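Local coordinates for protein dihydroorotase (Saccharomyces cerevisiae, PDB 7CA0) that catalyses the zinc-dependent, reversible interconversion of N-carbamoyl-L-aspartate and (S)-dihydroorotate, the third step of de novo pyrimidine biosynthesis, at residues C11-H16 / V35-I40. Sequence-based numbering, arbitrary orientation.
Sequences CDMHVH and VSIAYI. With ZN (zinc ion), chain E; FOT (5-fluoro-2,6-dioxo-1,2,3,6-tetrahydropyrimidine-4-carboxylic acid), chain G.
Asp12 and Ile37 join two neighbouring parallel strands of the TIM barrel of this amidohydrolase, 11-15 and 37-40: Asp12 N reaches Ile37 O at 2.9 Å in an almost perfectly straight bond. The carbonyl of Asp12 then takes Tyr39 N, and past a beta bulge between Asp12 and Val15 the pairing resumes one residue out of step, Val15 N giving its hydrogen to Tyr39 O over 3.0 Å, a noticeably bent bond at 135°.

The Asp12 side chain starts with CB resting on Val35, 3.6 Å from Val35 CG1 and only slightly farther from Val35 CG2. CG stands anti to the backbone N (chi1 -177°), and from there OD1 comes round to His14 N at 3.2 Å, closing an Asx turn across the bulge; the N-H meets the oxygen from above the carboxylate plane. OD1 also accepts from Ser257 N and OD2 from Gln280, so both buried oxygens are held.

On the same face as Asp12, Val15 straddles two residues, CG2 on Ala38 CB and CG1 on Ile40 CD1, and Ile30 of helix 29-32 touches Val15, Val35 and Ala38. Cys11 SG meets Ile37 CD1 on the other face, near Ile309 of helix 300-312.

Strand 11-15 runs into the HxH metal motif, His14 and His16. Glu179 holds His14 ND1, leaving NE2 for a zinc ion that Asp258 also binds. His16 NE2 binds the same zinc ion at 2.1 Å, while FOT N3 lies 3.0 Å above the His16 ring plane, offset toward the rim.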
ATOM      1  N   CYS A  11       8.918 -29.353  -1.754  1.00 54.62           N
ATOM      2  CA  CYS A  11       7.485 -29.092  -1.761  1.00 58.95           C
ATOM      3  C   CYS A  11       7.177 -27.616  -1.849  1.00 49.12           C
ATOM      4  O   CYS A  11       7.723 -26.820  -1.081  1.00 51.52           O
ATOM      5  CB  CYS A  11       6.837 -29.591  -0.475  1.00 57.78           C
ATOM      6  SG  CYS A  11       6.738 -31.289  -0.416  1.00 75.95           S
ATOM      7  N   ASP A  12       6.248 -27.280  -2.736  1.00 47.58           N
ATOM      8  CA  ASP A  12       5.608 -25.974  -2.778  1.00 49.90           C
ATOM      9  C   ASP A  12       4.106 -26.211  -2.641  1.00 52.86           C
ATOM     10  O   ASP A  12       3.437 -26.576  -3.614  1.00 52.68           O
ATOM     11  CB  ASP A  12       5.928 -25.237  -4.069  1.00 40.97           C
ATOM     12  CG  ASP A  12       5.322 -23.845  -4.108  1.00 49.88           C
ATOM     13  OD1 ASP A  12       4.539 -23.484  -3.195  1.00 46.18           O
ATOM     14  OD2 ASP A  12       5.619 -23.116  -5.082  1.00 53.78           O
ATOM     15  N   MET A  13       3.580 -25.977  -1.447  1.00 53.41           N
ATOM     16  CA  MET A  13       2.166 -26.294  -1.157  1.00 47.41           C
ATOM     17  C   MET A  13       1.195 -25.137  -1.436  1.00 52.96           C
ATOM     18  O   MET A  13       0.112 -25.159  -0.880  1.00 57.31           O
ATOM     19  CB  MET A  13       2.051 -26.821   0.272  1.00 49.40           C
ATOM     20  CG  MET A  13       2.820 -28.122   0.475  1.00 51.63           C
ATOM     21  SD  MET A  13       2.645 -29.323  -0.864  1.00 56.13           S
ATOM     22  CE  MET A  13       2.860 -30.866   0.003  1.00 64.46           C
ATOM     23  N   HIS A  14       1.564 -24.175  -2.276  1.00 50.84           N
ATOM     24  CA  HIS A  14       0.637 -23.104  -2.674  1.00 45.97           C
ATOM     25  C   HIS A  14       1.080 -22.571  -4.045  1.00 47.97           C
ATOM     26  O   HIS A  14       1.934 -21.688  -4.120  1.00 45.90           O
ATOM     27  CB  HIS A  14       0.601 -21.998  -1.637  1.00 48.69           C
ATOM     28  CG  HIS A  14      -0.589 -21.093  -1.751  1.00 49.62           C
ATOM     29  ND1 HIS A  14      -1.414 -20.815  -0.685  1.00 47.08           N
ATOM     30  CD2 HIS A  14      -1.092 -20.406  -2.804  1.00 45.24           C
ATOM     31  CE1 HIS A  14      -2.374 -19.994  -1.075  1.00 47.71           C
ATOM     32  NE2 HIS A  14      -2.202 -19.730  -2.356  1.00 49.80           N
ATOM     33  N   VAL A  15       0.477 -23.107  -5.112  1.00 45.56           N
ATOM     34  CA  VAL A  15       0.889 -22.836  -6.486  1.00 39.98           C
ATOM     35  C   VAL A  15      -0.320 -22.405  -7.305  1.00 49.17           C
ATOM     36  O   VAL A  15      -1.394 -23.007  -7.200  1.00 48.67           O
ATOM     37  CB  VAL A  15       1.558 -24.075  -7.130  1.00 51.75           C
ATOM     38  CG1 VAL A  15       1.716 -23.893  -8.646  1.00 49.83           C
ATOM     39  CG2 VAL A  15       2.926 -24.343  -6.498  1.00 44.59           C
ATOM     40  N   HIS A  16      -0.151 -21.356  -8.113  1.00 45.91           N
ATOM     41  CA  HIS A  16      -1.122 -20.964  -9.122  1.00 43.44           C
ATOM     42  C   HIS A  16      -0.525 -21.091 -10.509  1.00 47.95           C
ATOM     43  O   HIS A  16       0.521 -20.498 -10.789  1.00 50.00           O
ATOM     44  CB  HIS A  16      -1.588 -19.525  -8.910  1.00 51.23           C
ATOM     45  CG  HIS A  16      -2.338 -19.322  -7.638  1.00 49.66           C
ATOM     46  ND1 HIS A  16      -3.714 -19.320  -7.583  1.00 49.04           N
ATOM     47  CD2 HIS A  16      -1.909 -19.134  -6.368  1.00 50.80           C
ATOM     48  CE1 HIS A  16      -4.102 -19.142  -6.332  1.00 49.49           C
ATOM     49  NE2 HIS A  16      -3.027 -19.021  -5.575  1.00 49.29           N
ATOM     50  N   VAL A  35      11.233 -27.219  -7.475  1.00 52.42           N
ATOM     51  CA  VAL A  35      10.116 -27.818  -6.751  1.00 51.60           C
ATOM     52  C   VAL A  35       9.732 -29.108  -7.448  1.00 50.91           C
ATOM     53  O   VAL A  35       9.529 -29.126  -8.672  1.00 42.27           O
ATOM     54  CB  VAL A  35       8.905 -26.874  -6.663  1.00 54.25           C
ATOM     55  CG1 VAL A  35       7.701 -27.619  -6.093  1.00 44.57           C
ATOM     56  CG2 VAL A  35       9.249 -25.645  -5.816  1.00 51.50           C
ATOM     57  N   SER A  36       9.660 -30.186  -6.665  1.00 51.06           N
ATOM     58  CA  SER A  36       9.215 -31.485  -7.149  1.00 56.69           C
ATOM     59  C   SER A  36       7.711 -31.667  -7.015  1.00 50.45           C
ATOM     60  O   SER A  36       7.066 -32.172  -7.945  1.00 47.87           O
ATOM     61  CB  SER A  36       9.936 -32.608  -6.400  1.00 55.81           C
ATOM     62  OG  SER A  36       9.384 -33.847  -6.792  1.00 59.97           O
ATOM     63  N   ILE A  37       7.148 -31.251  -5.875  1.00 46.24           N
ATOM     64  CA  ILE A  37       5.737 -31.455  -5.540  1.00 55.95           C
ATOM     65  C   ILE A  37       5.027 -30.102  -5.436  1.00 47.58           C
ATOM     66  O   ILE A  37       5.464 -29.217  -4.693  1.00 47.43           O
ATOM     67  CB  ILE A  37       5.590 -32.236  -4.218  1.00 55.51           C
ATOM     68  CG1 ILE A  37       6.355 -33.561  -4.279  1.00 48.56           C
ATOM     69  CG2 ILE A  37       4.137 -32.464  -3.888  1.00 52.18           C
ATOM     70  CD1 ILE A  37       6.633 -34.147  -2.938  1.00 53.00           C
ATOM     71  N   ALA A  38       3.898 -29.965  -6.117  1.00 49.38           N
ATOM     72  CA  ALA A  38       3.165 -28.701  -6.134  1.00 52.64           C
ATOM     73  C   ALA A  38       1.700 -28.944  -5.794  1.00 54.20           C
ATOM     74  O   ALA A  38       1.060 -29.803  -6.411  1.00 55.85           O
ATOM     75  CB  ALA A  38       3.285 -28.025  -7.509  1.00 54.10           C
ATOM     76  N   TYR A  39       1.173 -28.195  -4.817  1.00 49.38           N
ATOM     77  CA  TYR A  39      -0.265 -28.161  -4.529  1.00 52.86           C
ATOM     78  C   TYR A  39      -0.938 -27.090  -5.390  1.00 54.41           C
ATOM     79  O   TYR A  39      -0.650 -25.900  -5.227  1.00 56.62           O
ATOM     80  CB  TYR A  39      -0.506 -27.881  -3.048  1.00 52.54           C
ATOM     81  CG  TYR A  39      -1.950 -28.012  -2.641  1.00 55.32           C
ATOM     82  CD1 TYR A  39      -2.592 -29.241  -2.665  1.00 58.36           C
ATOM     83  CD2 TYR A  39      -2.680 -26.902  -2.248  1.00 57.69           C
ATOM     84  CE1 TYR A  39      -3.923 -29.362  -2.302  1.00 56.93           C
ATOM     85  CE2 TYR A  39      -4.017 -27.012  -1.878  1.00 53.75           C
ATOM     86  CZ  TYR A  39      -4.631 -28.243  -1.907  1.00 56.15           C
ATOM     87  OH  TYR A  39      -5.958 -28.361  -1.542  1.00 60.63           O
ATOM     88  N   ILE A  40      -1.845 -27.506  -6.283  1.00 48.40           N
ATOM     89  CA  ILE A  40      -2.393 -26.630  -7.323  1.00 56.97           C
ATOM     90  C   ILE A  40      -3.712 -26.000  -6.865  1.00 53.65           C
ATOM     91  O   ILE A  40      -4.660 -26.706  -6.508  1.00 55.78           O
ATOM     92  CB  ILE A  40      -2.577 -27.396  -8.646  1.00 53.41           C
ATOM     93  CG1 ILE A  40      -1.238 -27.954  -9.123  1.00 54.36           C
ATOM     94  CG2 ILE A  40      -3.110 -26.493  -9.728  1.00 42.24           C
ATOM     95  CD1 ILE A  40      -0.240 -26.881  -9.505  1.00 52.08           C
TER
HETATM   96 ZN    ZN E 401      -2.802 -18.241  -3.682  1.00 60.93          ZN
HETATM   97  C2  FOT G 403      -4.261 -15.827  -7.458  0.77 48.59           C
HETATM   98  C6  FOT G 403      -3.315 -13.794  -7.336  0.77 53.79           C
HETATM   99  C5  FOT G 403      -3.274 -13.888  -5.938  0.77 49.45           C
HETATM  100  O2  FOT G 403      -4.689 -16.653  -8.164  0.77 56.91           O
HETATM  101  N3  FOT G 403      -4.269 -16.035  -6.101  0.77 52.99           N
HETATM  102  N1  FOT G 403      -3.797 -14.734  -8.090  0.77 43.24           N
HETATM  103  O6  FOT G 403      -2.924 -12.892  -7.989  0.77 58.46           O
HETATM  104  F5  FOT G 403      -2.756 -12.919  -5.129  0.77 51.04           F
HETATM  105  C4  FOT G 403      -3.795 -15.107  -5.298  0.77 51.62           C
HETATM  106  C41 FOT G 403      -3.793 -15.289  -3.763  0.77 47.84           C
HETATM  107  O42 FOT G 403      -4.591 -16.059  -3.189  0.77 50.99           O
HETATM  108  O41 FOT G 403      -2.999 -14.678  -3.014  0.77 52.80           O